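Putative methyltransferase (Emericella variicolor, PDB 7DMB) probably transfers methyl groups from S-adenosyl-L-methionine as a trans-acting enzyme of calbistrin biosynthesis, and is seen here with S-adenosyl-L-homocysteine bound. Local coordinates at residues E348-R351 with R352-A356; L189-L192 with M193-N197; Y177-A180 with N181-S184; D33-T37 with P38-P42. All blocks are in the same frame, centred on the assembly; numbering follows the deposited sequence.

Contact 1. Residues E348-R351 with R352-A356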
loop_
_atom_site.group_PDB
_atom_site.type_symbol
_atom_site.label_atom_id
_atom_site.label_comp_id
_atom_site.label_asym_id
_atom_site.label_seq_id
_atom_site.Cartn_x
_atom_site.Cartn_y
_atom_site.Cartn_z
ATOM N N GLU A 348 -15.644 4.703 -0.862
ATOM C CA GLU A 348 -15.499 4.846 -2.305
ATOM C C GLU A 348 -15.220 3.501 -2.967
ATOM O O GLU A 348 -15.771 3.211 -4.037
ATOM C CB GLU A 348 -14.407 5.861 -2.634
ATOM C CG GLU A 348 -14.482 6.446 -4.067
ATOM C CD GLU A 348 -15.909 6.758 -4.559
ATOM O OE1 GLU A 348 -16.218 6.446 -5.741
ATOM O OE2 GLU A 348 -16.711 7.325 -3.778
ATOM N N TRP A 349 -14.380 2.660 -2.349
ATOM C CA TRP A 349 -14.169 1.312 -2.882
ATOM C C TRP A 349 -15.496 0.566 -2.987
ATOM O O TRP A 349 -15.823 0.015 -4.039
ATOM C CB TRP A 349 -13.175 0.539 -2.018
ATOM C CG TRP A 349 -11.740 0.957 -2.241
ATOM C CD1 TRP A 349 -10.961 1.718 -1.404
ATOM C CD2 TRP A 349 -10.925 0.652 -3.381
ATOM N NE1 TRP A 349 -9.712 1.899 -1.955
ATOM C CE2 TRP A 349 -9.656 1.250 -3.162
ATOM C CE3 TRP A 349 -11.144 -0.064 -4.568
ATOM C CZ2 TRP A 349 -8.615 1.173 -4.096
ATOM C CZ3 TRP A 349 -10.100 -0.164 -5.488
ATOM C CH2 TRP A 349 -8.854 0.464 -5.249
ATOM N N ASP A 350 -16.292 0.591 -1.915
ATOM C CA ASP A 350 -17.621 -0.018 -1.918
ATOM C C ASP A 350 -18.433 0.406 -3.137
ATOM O O ASP A 350 -18.975 -0.439 -3.856
ATOM C CB ASP A 350 -18.349 0.348 -0.624
ATOM C CG ASP A 350 -19.768 -0.195 -0.577
ATOM O OD1 ASP A 350 -19.936 -1.440 -0.597
ATOM O OD2 ASP A 350 -20.713 0.631 -0.505
ATOM N N ARG A 351 -18.517 1.717 -3.387
ATOM C CA ARG A 351 -19.189 2.229 -4.582
ATOM C C ARG A 351 -18.685 1.546 -5.846
ATOM O O ARG A 351 -19.470 1.093 -6.687
ATOM C CB ARG A 351 -18.964 3.742 -4.703
ATOM C CG ARG A 351 -19.812 4.619 -3.792
ATOM C CD ARG A 351 -19.794 6.040 -4.317
ATOM N NE ARG A 351 -20.302 6.103 -5.692
ATOM C CZ ARG A 351 -20.106 7.115 -6.537
ATOM N NH1 ARG A 351 -19.396 8.174 -6.161
ATOM N NH2 ARG A 351 -20.629 7.070 -7.760
ATOM N N ARG A 352 -17.369 1.483 -6.009
ATOM C CA ARG A 352 -16.854 1.023 -7.285
ATOM C C ARG A 352 -16.870 -0.492 -7.386
ATOM O O ARG A 352 -16.974 -1.028 -8.494
ATOM C CB ARG A 352 -15.462 1.590 -7.504
ATOM C CG ARG A 352 -15.538 3.046 -7.910
ATOM C CD ARG A 352 -14.203 3.662 -7.921
ATOM N NE ARG A 352 -14.253 5.099 -7.697
ATOM C CZ ARG A 352 -13.754 5.977 -8.546
ATOM N NH1 ARG A 352 -13.205 5.552 -9.680
ATOM N NH2 ARG A 352 -13.800 7.266 -8.267
ATOM N N LEU A 353 -16.792 -1.186 -6.247
ATOM C CA LEU A 353 -16.983 -2.628 -6.244
ATOM C C LEU A 353 -18.369 -2.985 -6.772
ATOM O O LEU A 353 -18.511 -3.902 -7.588
ATOM C CB LEU A 353 -16.759 -3.176 -4.830
ATOM C CG LEU A 353 -15.298 -3.359 -4.388
ATOM C CD1 LEU A 353 -15.190 -3.361 -2.893
ATOM C CD2 LEU A 353 -14.665 -4.638 -4.975
ATOM N N LYS A 354 -19.398 -2.239 -6.355
ATOM C CA LYS A 354 -20.754 -2.509 -6.834
ATOM C C LYS A 354 -20.867 -2.300 -8.343
ATOM O O LYS A 354 -21.549 -3.068 -9.034
ATOM C CB LYS A 354 -21.758 -1.628 -6.089
ATOM C CG LYS A 354 -21.959 -2.039 -4.641
ATOM C CD LYS A 354 -22.786 -1.020 -3.841
ATOM C CE LYS A 354 -23.414 -1.690 -2.613
ATOM N NZ LYS A 354 -23.756 -0.711 -1.524
ATOM N N GLN A 355 -20.188 -1.279 -8.873
ATOM C CA GLN A 355 -20.170 -1.034 -10.311
ATOM C C GLN A 355 -19.435 -2.117 -11.082
ATOM O O GLN A 355 -19.595 -2.198 -12.302
ATOM C CB GLN A 355 -19.510 0.316 -10.624
ATOM C CG GLN A 355 -20.380 1.523 -10.329
ATOM C CD GLN A 355 -19.588 2.718 -9.833
ATOM O OE1 GLN A 355 -18.653 3.171 -10.486
ATOM N NE2 GLN A 355 -19.961 3.234 -8.667
ATOM N N ALA A 356 -18.621 -2.935 -10.416
ATOM C CA ALA A 356 -17.795 -3.923 -11.099
ATOM C C ALA A 356 -18.299 -5.351 -10.948
ATOM O O ALA A 356 -17.607 -6.283 -11.365
ATOM C CB ALA A 356 -16.353 -3.845 -10.588
#

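Contact 2. Residues L189-L192 with M193-N197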
loop_
_atom_site.group_PDB
_atom_site.type_symbol
_atom_site.label_atom_id
_atom_site.label_comp_id
_atom_site.label_asym_id
_atom_site.label_seq_id
_atom_site.Cartn_x
_atom_site.Cartn_y
_atom_site.Cartn_z
ATOM N N LEU A 189 -7.555 -14.017 8.867
ATOM C CA LEU A 189 -8.444 -14.113 7.709
ATOM C C LEU A 189 -7.930 -15.140 6.709
ATOM O O LEU A 189 -8.694 -15.972 6.201
ATOM C CB LEU A 189 -8.595 -12.765 7.012
ATOM C CG LEU A 189 -9.419 -12.893 5.722
ATOM C CD1 LEU A 189 -10.827 -13.346 6.067
ATOM C CD2 LEU A 189 -9.463 -11.603 4.886
ATOM N N ILE A 190 -6.641 -15.056 6.374
ATOM C CA ILE A 190 -6.070 -15.998 5.422
ATOM C C ILE A 190 -6.178 -17.413 5.964
ATOM O O ILE A 190 -6.582 -18.340 5.252
ATOM C CB ILE A 190 -4.617 -15.606 5.099
ATOM C CG1 ILE A 190 -4.567 -14.213 4.456
ATOM C CG2 ILE A 190 -3.956 -16.650 4.199
ATOM C CD1 ILE A 190 -5.250 -14.124 3.117
ATOM N N ASN A 191 -5.860 -17.596 7.246
ATOM C CA ASN A 191 -5.955 -18.926 7.838
ATOM C C ASN A 191 -7.384 -19.473 7.749
ATOM O O ASN A 191 -7.585 -20.649 7.438
ATOM C CB ASN A 191 -5.452 -18.875 9.279
ATOM C CG ASN A 191 -5.487 -20.226 9.960
ATOM O OD1 ASN A 191 -6.305 -20.459 10.841
ATOM N ND2 ASN A 191 -4.593 -21.124 9.552
ATOM N N LEU A 192 -8.389 -18.627 7.986
ATOM C CA LEU A 192 -9.777 -19.083 7.920
ATOM C C LEU A 192 -10.131 -19.568 6.513
ATOM O O LEU A 192 -10.706 -20.651 6.349
ATOM C CB LEU A 192 -10.725 -17.966 8.369
ATOM C CG LEU A 192 -12.224 -18.242 8.166
ATOM C CD1 LEU A 192 -12.596 -19.552 8.828
ATOM C CD2 LEU A 192 -13.113 -17.087 8.701
ATOM N N MET A 193 -9.786 -18.778 5.487
ATOM C CA MET A 193 -9.963 -19.213 4.104
ATOM C C MET A 193 -9.274 -20.546 3.835
ATOM O O MET A 193 -9.849 -21.437 3.194
ATOM C CB MET A 193 -9.417 -18.147 3.155
ATOM C CG MET A 193 -10.145 -16.841 3.229
ATOM S SD MET A 193 -9.223 -15.580 2.371
ATOM C CE MET A 193 -10.556 -14.434 1.989
ATOM N N GLY A 194 -8.039 -20.702 4.316
ATOM C CA GLY A 194 -7.285 -21.913 4.028
ATOM C C GLY A 194 -7.798 -23.130 4.778
ATOM O O GLY A 194 -7.892 -24.226 4.215
ATOM N N ARG A 195 -8.133 -22.967 6.055
ATOM C CA ARG A 195 -8.770 -24.074 6.751
ATOM C C ARG A 195 -10.130 -24.412 6.145
ATOM O O ARG A 195 -10.558 -25.575 6.205
ATOM C CB ARG A 195 -8.904 -23.750 8.234
ATOM C CG ARG A 195 -7.587 -23.878 9.006
ATOM C CD ARG A 195 -7.799 -23.591 10.480
ATOM N NE ARG A 195 -8.198 -22.205 10.699
ATOM C CZ ARG A 195 -9.443 -21.804 10.942
ATOM N NH1 ARG A 195 -10.431 -22.690 10.996
ATOM N NH2 ARG A 195 -9.697 -20.516 11.136
ATOM N N THR A 196 -10.819 -23.422 5.549
ATOM C CA THR A 196 -12.128 -23.674 4.944
ATOM C C THR A 196 -11.994 -24.313 3.568
ATOM O O THR A 196 -12.772 -25.207 3.214
ATOM C CB THR A 196 -12.943 -22.382 4.815
ATOM O OG1 THR A 196 -13.042 -21.717 6.087
ATOM C CG2 THR A 196 -14.342 -22.699 4.284
ATOM N N ASN A 197 -11.039 -23.842 2.766
ATOM C CA ASN A 197 -10.703 -24.442 1.476
ATOM C C ASN A 197 -9.211 -24.754 1.492
ATOM O O ASN A 197 -8.388 -23.906 1.110
ATOM C CB ASN A 197 -11.063 -23.525 0.309
ATOM C CG ASN A 197 -10.743 -24.157 -1.054
ATOM O OD1 ASN A 197 -10.295 -25.318 -1.138
ATOM N ND2 ASN A 197 -10.956 -23.387 -2.126
HETATM O O HOH W 1 -8.219 -17.963 11.799
#

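Contact 3. Residues Y177-A180 with N181-S184. With SAH (S-adenosyl-L-homocysteine), chain C.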
loop_
_atom_site.group_PDB
_atom_site.type_symbol
_atom_site.label_atom_id
_atom_site.label_comp_id
_atom_site.label_asym_id
_atom_site.label_seq_id
_atom_site.Cartn_x
_atom_site.Cartn_y
_atom_site.Cartn_z
ATOM N N TYR A 177 7.555 -1.361 2.416
ATOM C CA TYR A 177 6.305 -2.113 2.354
ATOM C C TYR A 177 6.198 -3.123 3.501
ATOM O O TYR A 177 5.082 -3.392 3.980
ATOM C CB TYR A 177 6.154 -2.780 0.983
ATOM C CG TYR A 177 5.903 -1.769 -0.132
ATOM C CD1 TYR A 177 4.855 -0.850 -0.038
ATOM C CD2 TYR A 177 6.714 -1.726 -1.266
ATOM C CE1 TYR A 177 4.617 0.075 -1.040
ATOM C CE2 TYR A 177 6.492 -0.788 -2.274
ATOM C CZ TYR A 177 5.439 0.107 -2.152
ATOM O OH TYR A 177 5.204 1.042 -3.140
ATOM N N ASP A 178 7.333 -3.658 3.988
ATOM C CA ASP A 178 7.295 -4.449 5.221
ATOM C C ASP A 178 6.742 -3.632 6.390
ATOM O O ASP A 178 5.963 -4.152 7.201
ATOM C CB ASP A 178 8.681 -4.986 5.581
ATOM C CG ASP A 178 9.060 -6.255 4.805
ATOM O OD1 ASP A 178 8.161 -6.931 4.253
ATOM O OD2 ASP A 178 10.267 -6.576 4.756
ATOM N N TRP A 179 7.146 -2.352 6.509
ATOM C CA TRP A 179 6.626 -1.515 7.592
ATOM C C TRP A 179 5.115 -1.367 7.492
ATOM O O TRP A 179 4.406 -1.539 8.485
ATOM C CB TRP A 179 7.250 -0.114 7.597
ATOM C CG TRP A 179 6.403 0.852 8.472
ATOM C CD1 TRP A 179 6.446 0.965 9.834
ATOM C CD2 TRP A 179 5.371 1.760 8.036
ATOM N NE1 TRP A 179 5.536 1.900 10.271
ATOM C CE2 TRP A 179 4.869 2.410 9.189
ATOM C CE3 TRP A 179 4.843 2.114 6.781
ATOM C CZ2 TRP A 179 3.855 3.380 9.129
ATOM C CZ3 TRP A 179 3.831 3.091 6.728
ATOM C CH2 TRP A 179 3.355 3.704 7.896
ATOM N N ALA A 180 4.615 -0.982 6.309
ATOM C CA ALA A 180 3.176 -0.800 6.118
ATOM C C ALA A 180 2.408 -2.076 6.435
ATOM O O ALA A 180 1.382 -2.042 7.125
ATOM C CB ALA A 180 2.886 -0.346 4.685
ATOM N N ASN A 181 2.876 -3.211 5.911
ATOM C CA ASN A 181 2.231 -4.483 6.217
ATOM C C ASN A 181 2.295 -4.798 7.705
ATOM O O ASN A 181 1.430 -5.506 8.230
ATOM C CB ASN A 181 2.892 -5.604 5.418
ATOM C CG ASN A 181 2.319 -5.741 4.034
ATOM O OD1 ASN A 181 1.217 -6.271 3.857
ATOM N ND2 ASN A 181 3.061 -5.270 3.033
ATOM N N SER A 182 3.301 -4.276 8.405
ATOM C CA SER A 182 3.454 -4.593 9.813
ATOM C C SER A 182 2.341 -3.999 10.676
ATOM O O SER A 182 2.183 -4.405 11.834
ATOM C CB SER A 182 4.837 -4.124 10.281
ATOM O OG SER A 182 4.848 -2.733 10.579
ATOM N N LEU A 183 1.550 -3.080 10.140
ATOM C CA LEU A 183 0.475 -2.479 10.916
ATOM C C LEU A 183 -0.794 -3.317 10.921
ATOM O O LEU A 183 -1.640 -3.125 11.806
ATOM C CB LEU A 183 0.149 -1.084 10.377
ATOM C CG LEU A 183 1.174 0.040 10.565
ATOM C CD1 LEU A 183 0.680 1.317 9.881
ATOM C CD2 LEU A 183 1.445 0.287 12.040
ATOM N N SER A 184 -0.956 -4.226 9.960
ATOM C CA SER A 184 -2.196 -4.973 9.784
ATOM C C SER A 184 -1.976 -6.436 10.127
ATOM O O SER A 184 -0.988 -7.045 9.684
ATOM C CB SER A 184 -2.713 -4.882 8.343
ATOM O OG SER A 184 -2.899 -3.546 7.903
HETATM N N SAH C . 2.442 -5.128 -3.247
HETATM C CA SAH C . 3.610 -4.204 -3.251
HETATM C CB SAH C . 3.268 -2.848 -2.624
HETATM C CG SAH C . 2.564 -1.913 -3.585
HETATM S SD SAH C . 3.622 -1.289 -4.928
HETATM C C SAH C . 4.768 -4.851 -2.486
HETATM O O SAH C . 5.904 -4.722 -2.987
HETATM O OXT SAH C . 4.484 -5.480 -1.438
HETATM C "C5'" SAH C . 2.536 -1.523 -6.359
HETATM C "C4'" SAH C . 2.921 -2.741 -7.172
HETATM O "O4'" SAH C . 1.906 -2.971 -8.179
HETATM C "C3'" SAH C . 4.250 -2.594 -7.918
HETATM O "O3'" SAH C . 5.035 -3.762 -7.715
HETATM C "C2'" SAH C . 3.815 -2.396 -9.374
HETATM O "O2'" SAH C . 4.728 -2.876 -10.337
HETATM C "C1'" SAH C . 2.517 -3.190 -9.427
HETATM N N9 SAH C . 1.605 -2.718 -10.463
HETATM C C8 SAH C . 1.466 -1.416 -10.874
HETATM N N7 SAH C . 0.570 -1.256 -11.814
HETATM C C5 SAH C . 0.093 -2.536 -12.052
HETATM C C6 SAH C . -0.878 -3.029 -12.945
HETATM N N6 SAH C . -1.551 -2.262 -13.797
HETATM N N1 SAH C . -1.121 -4.363 -12.929
HETATM C C2 SAH C . -0.434 -5.128 -12.069
HETATM N N3 SAH C . 0.494 -4.773 -11.184
HETATM C C4 SAH C . 0.721 -3.448 -11.222
HETATM O O HOH W 2 -1.270 -1.655 7.349
#

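Contact 4. Residues D33-T37 with P38-P42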
loop_
_atom_site.group_PDB
_atom_site.type_symbol
_atom_site.label_atom_id
_atom_site.label_comp_id
_atom_site.label_asym_id
_atom_site.label_seq_id
_atom_site.Cartn_x
_atom_site.Cartn_y
_atom_site.Cartn_z
ATOM N N ASP A 33 -18.344 -13.782 6.252
ATOM C CA ASP A 33 -19.089 -15.032 6.040
ATOM C C ASP A 33 -18.699 -15.616 4.681
ATOM O O ASP A 33 -19.281 -15.268 3.646
ATOM C CB ASP A 33 -20.595 -14.805 6.140
ATOM C CG ASP A 33 -21.363 -16.107 6.323
ATOM O OD1 ASP A 33 -20.726 -17.175 6.287
ATOM O OD2 ASP A 33 -22.594 -16.067 6.505
ATOM N N LEU A 34 -17.709 -16.512 4.689
ATOM C CA LEU A 34 -17.125 -16.991 3.439
ATOM C C LEU A 34 -18.116 -17.787 2.595
ATOM O O LEU A 34 -18.059 -17.724 1.361
ATOM C CB LEU A 34 -15.883 -17.827 3.735
ATOM C CG LEU A 34 -14.764 -17.066 4.448
ATOM C CD1 LEU A 34 -13.659 -18.015 4.833
ATOM C CD2 LEU A 34 -14.223 -15.952 3.546
ATOM N N GLN A 35 -19.022 -18.536 3.230
ATOM C CA GLN A 35 -20.068 -19.289 2.523
ATOM C C GLN A 35 -19.489 -20.250 1.476
ATOM O O GLN A 35 -20.017 -20.387 0.372
ATOM C CB GLN A 35 -21.089 -18.334 1.893
ATOM C CG GLN A 35 -21.962 -17.590 2.915
ATOM C CD GLN A 35 -22.766 -16.464 2.292
ATOM O OE1 GLN A 35 -23.022 -16.460 1.089
ATOM N NE2 GLN A 35 -23.169 -15.495 3.113
ATOM N N TRP A 36 -18.385 -20.915 1.818
ATOM C CA TRP A 36 -17.768 -21.911 0.941
ATOM C C TRP A 36 -18.143 -23.344 1.303
ATOM O O TRP A 36 -17.924 -24.257 0.500
ATOM C CB TRP A 36 -16.240 -21.779 0.983
ATOM C CG TRP A 36 -15.680 -20.569 0.258
ATOM C CD1 TRP A 36 -16.336 -19.755 -0.627
ATOM C CD2 TRP A 36 -14.349 -20.050 0.364
ATOM N NE1 TRP A 36 -15.496 -18.768 -1.078
ATOM C CE2 TRP A 36 -14.272 -18.923 -0.483
ATOM C CE3 TRP A 36 -13.214 -20.432 1.090
ATOM C CZ2 TRP A 36 -13.105 -18.172 -0.619
ATOM C CZ3 TRP A 36 -12.057 -19.693 0.951
ATOM C CH2 TRP A 36 -12.009 -18.574 0.096
ATOM N N THR A 37 -18.662 -23.556 2.500
ATOM C CA THR A 37 -19.118 -24.844 2.993
ATOM C C THR A 37 -20.420 -24.589 3.729
ATOM O O THR A 37 -20.715 -23.444 4.092
ATOM C CB THR A 37 -18.093 -25.482 3.941
ATOM O OG1 THR A 37 -17.761 -24.540 4.967
ATOM C CG2 THR A 37 -16.833 -25.882 3.190
ATOM N N PRO A 38 -21.228 -25.624 3.963
ATOM C CA PRO A 38 -22.401 -25.428 4.826
ATOM C C PRO A 38 -22.020 -25.018 6.241
ATOM O O PRO A 38 -22.871 -24.487 6.967
ATOM C CB PRO A 38 -23.105 -26.792 4.794
ATOM C CG PRO A 38 -22.068 -27.764 4.342
ATOM C CD PRO A 38 -21.145 -27.000 3.439
ATOM N N ASP A 39 -20.753 -25.218 6.633
ATOM C CA ASP A 39 -20.218 -24.864 7.947
ATOM C C ASP A 39 -20.352 -23.382 8.292
ATOM O O ASP A 39 -20.108 -23.016 9.450
ATOM C CB ASP A 39 -18.720 -25.201 8.056
ATOM C CG ASP A 39 -18.347 -26.576 7.504
ATOM O OD1 ASP A 39 -19.202 -27.492 7.502
ATOM O OD2 ASP A 39 -17.180 -26.736 7.075
ATOM N N SER A 40 -20.706 -22.524 7.337
ATOM C CA SER A 40 -20.332 -21.114 7.431
ATOM C C SER A 40 -21.162 -20.371 8.470
ATOM O O SER A 40 -22.395 -20.313 8.379
ATOM C CB SER A 40 -20.467 -20.432 6.068
ATOM O OG SER A 40 -19.735 -19.212 6.038
ATOM N N THR A 41 -20.466 -19.763 9.427
ATOM C CA THR A 41 -21.021 -18.827 10.383
ATOM C C THR A 41 -20.272 -17.503 10.270
ATOM O O THR A 41 -19.033 -17.502 10.189
ATOM C CB THR A 41 -20.910 -19.380 11.823
ATOM O OG1 THR A 41 -19.540 -19.681 12.123
ATOM C CG2 THR A 41 -21.740 -20.646 11.977
ATOM N N PRO A 42 -20.965 -16.366 10.244
ATOM C CA PRO A 42 -20.256 -15.083 10.192
ATOM C C PRO A 42 -19.335 -14.909 11.390
ATOM O O PRO A 42 -19.685 -15.238 12.525
ATOM C CB PRO A 42 -21.383 -14.042 10.185
ATOM C CG PRO A 42 -22.632 -14.782 10.524
ATOM C CD PRO A 42 -22.418 -16.199 10.101
#

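Contact 1. Residues E348-R351 with R352-A356
The carboxylate of Glu-348 stands almost upright against the guanidinium of Arg-352, one turn on in helix 346-355, the two planes 86° apart. Glu-348 OE1 takes the hydrogen bond from Arg-352 NE at 3.1 Å through its anti lone pair, the one turned away from OE2. It comes in at the edge of the guanidinium, a little out of its plane. The glutamate reaches this place by a bend at chi2 (40°), while the arginine runs extended from CG to NE. The same oxygen has a second, looser partner: Arg-351 NH1 lies a long 3.6 Å from Glu-348 OE1; that oxygen is well out of the Arg-351 plane, so only the charges attract. Arg-352 NH1 has a second acid, Asp-336.

Farther round the helix, Asp-350 OD2 and Lys-354 NZ make a weak salt bridge at 3.5 Å; the aspartate's stronger partner is Leu-361 N, bonded through OD1. On the buried face Leu-353 CD1 comes 4.5 Å from Trp-349 CB. Both side chains pack on helix 291-301 and on strands 306-313 and 375-382. Leu-353 N gives a short backbone bond of 2.7 Å to Trp-349 O.

Two arginines thus share one carboxylate oxygen, and the two acids, Glu-348 at NE and Asp-336 at NH1, probably stabilise the positive charge of Arg-352 and limit the guanidinium's rotation.

Contact 2. Residues L189-L192 with M193-N197
From Leu-189 to Thr-196 the backbone is regular alpha-helix, most of helix 187-196 down to its C-terminal end, which leads into the first strand of the Rossmann-like methyltransferase sheet. Met-193 N, Gly-194 N and Arg-195 N bond in turn to Leu-189 O, Ile-190 O and Asn-191 O. The i to i+4 pattern lasts until Asn-197, the first residue to leave helical angles.

On the buried face, the extended Met-193 chain runs back along the helix, with CE 4.2 Å from Leu-189 CD2 and SD 4.3 Å from Ile-190 CD1. This face looks onto strands 276-282 and 375-382, while Ile-190 also meets helix 211-220.

On the outer side, Arg-195 turns at chi3 (-65°), bringing NE within 2.6 Å of Asn-191 OD1. The bond is straight at the hydrogen and lies in the guanidinium plane, yet it reaches the amide oxygen from above the amide's own plane. A water closes the pair, donating to Asn-191 OD1 and accepting from Arg-195 NH2 at 3.0 Å.

Leu-192 O is gripped twice by Thr-196, from opposite faces of its carbonyl plane: by N at 2.9 Å and by the hydroxyl OG1 at 2.6 Å.

Contact 3. Residues Y177-A180 with N181-S184
Tyr-177 and Asn-181 belong to the last turn of helix 172-181, where Tyr-177 forms part of the wall of the S-adenosyl-L-homocysteine pocket. The tyrosine ring lies flat against the ligand's homocysteine part: SAH CB sits over the ring centre, 3.4 Å above the plane, and the tyrosine OH comes 3.3 Å from SAH SD. With CG beside the backbone N (chi1 -70°), the ring swings away from the turn and out to the ligand.

The carbonyl of the same residue holds the helix end. Tyr-177 O accepts both Asn-181 N and Asn-181 ND2, each at 2.9 Å, from opposite faces of the carbonyl plane, the amide well above it. The other end of that amide, OD1, bonds to Thr-212, the neighbour of the ligand-binding Gly-211. Asn-181 is therefore a second-shell residue, tying the tyrosine's backbone to the start of helix 211-220, just after the glycine-rich loop.

Beyond it the chain leaves the helix through a type I turn from Asn-181 to Ser-184. Ser-182 OG folds back onto Trp-179 O in a very short bond of 2.5 Å, and Arg-53 is its other partner. Leu-183 N bonds to Ala-180 O at 3.2 Å, well above the carbonyl plane. That oxygen also receives a water, which accepts from Ser-184 OG; the serine bonds in addition to Asn-377.

Leu-183 CD1 rests obliquely on the Trp-179 indole, 3.9 Å from CZ2. Around them, helix 56-79 takes Trp-179 NE1 through Glu-58, and the exit leads to strand 184-185, paired with strand 50-51.

Contact 4. Residues D33-T37 with P38-P42
Asp-33 and Pro-42 lie side by side where the two arms of a small beta-hairpin's loop meet, their side chains pointing the same way. Asp-33 OD2 lies 3.6 Å from Pro-42 CD, and Asp-33 CB is 4.2 Å from Pro-42 CB.

Between the two arms Ser-40 points its hydroxyl inward. Its OG, anti to the backbone N (chi1 -162°), is placed to accept the N-H of Gln-35 at 3.0 Å, though OG is modelled too near Asp-33 OD1, so this bond is less sure. Gln-35 has a positive phi, and its extended side chain sends NE2 back to Asp-33 OD2 in a weak bond.

At the far end, Thr-37 and Asp-39 cross at a slant over the type I turn from Thr-37 to Ser-40. The threonine OG1 lies between its backbone N and carbonyl carbon (chi1 53°), where it donates weakly to Asp-39 OD2 at 3.1 Å. Pro-38 fills the second position of the turn, with CD pressed to 3.4 Å from Thr-37 CB. The closing bond, Ser-40 N to Thr-37 O, is weak.

The loop joins antiparallel strands 31-32 and 43-44 at the protein surface; its inner residues Leu-34 and Trp-36 lie against helix 187-196.

Contact 3 is the one at the ligand: Tyr-177 lies on S-adenosyl-L-homocysteine, while Asn-181 reaches the first turn of helix 211-220, beside the ligand-binding Gly-211. Contact 1 stands farther back, the Trp-349 side chain about 12 Å from the ligand, and contact 2 is similarly removed, Ile-190 about 13 Å away. Contacts 2 and 4 touch directly: Leu-34 CD1 packs 3.6 Å from Leu-192 CG, and Trp-36 CZ3 lies 3.6 Å from Met-193 O, so the hairpin loop is laid over the end of helix 187-196. Contacts 1 and 2 do not meet, their centres about 25 Å apart, but both helices pack on strand 375-382. Contact 4 lies farthest from contact 3, about 29 Å between centres.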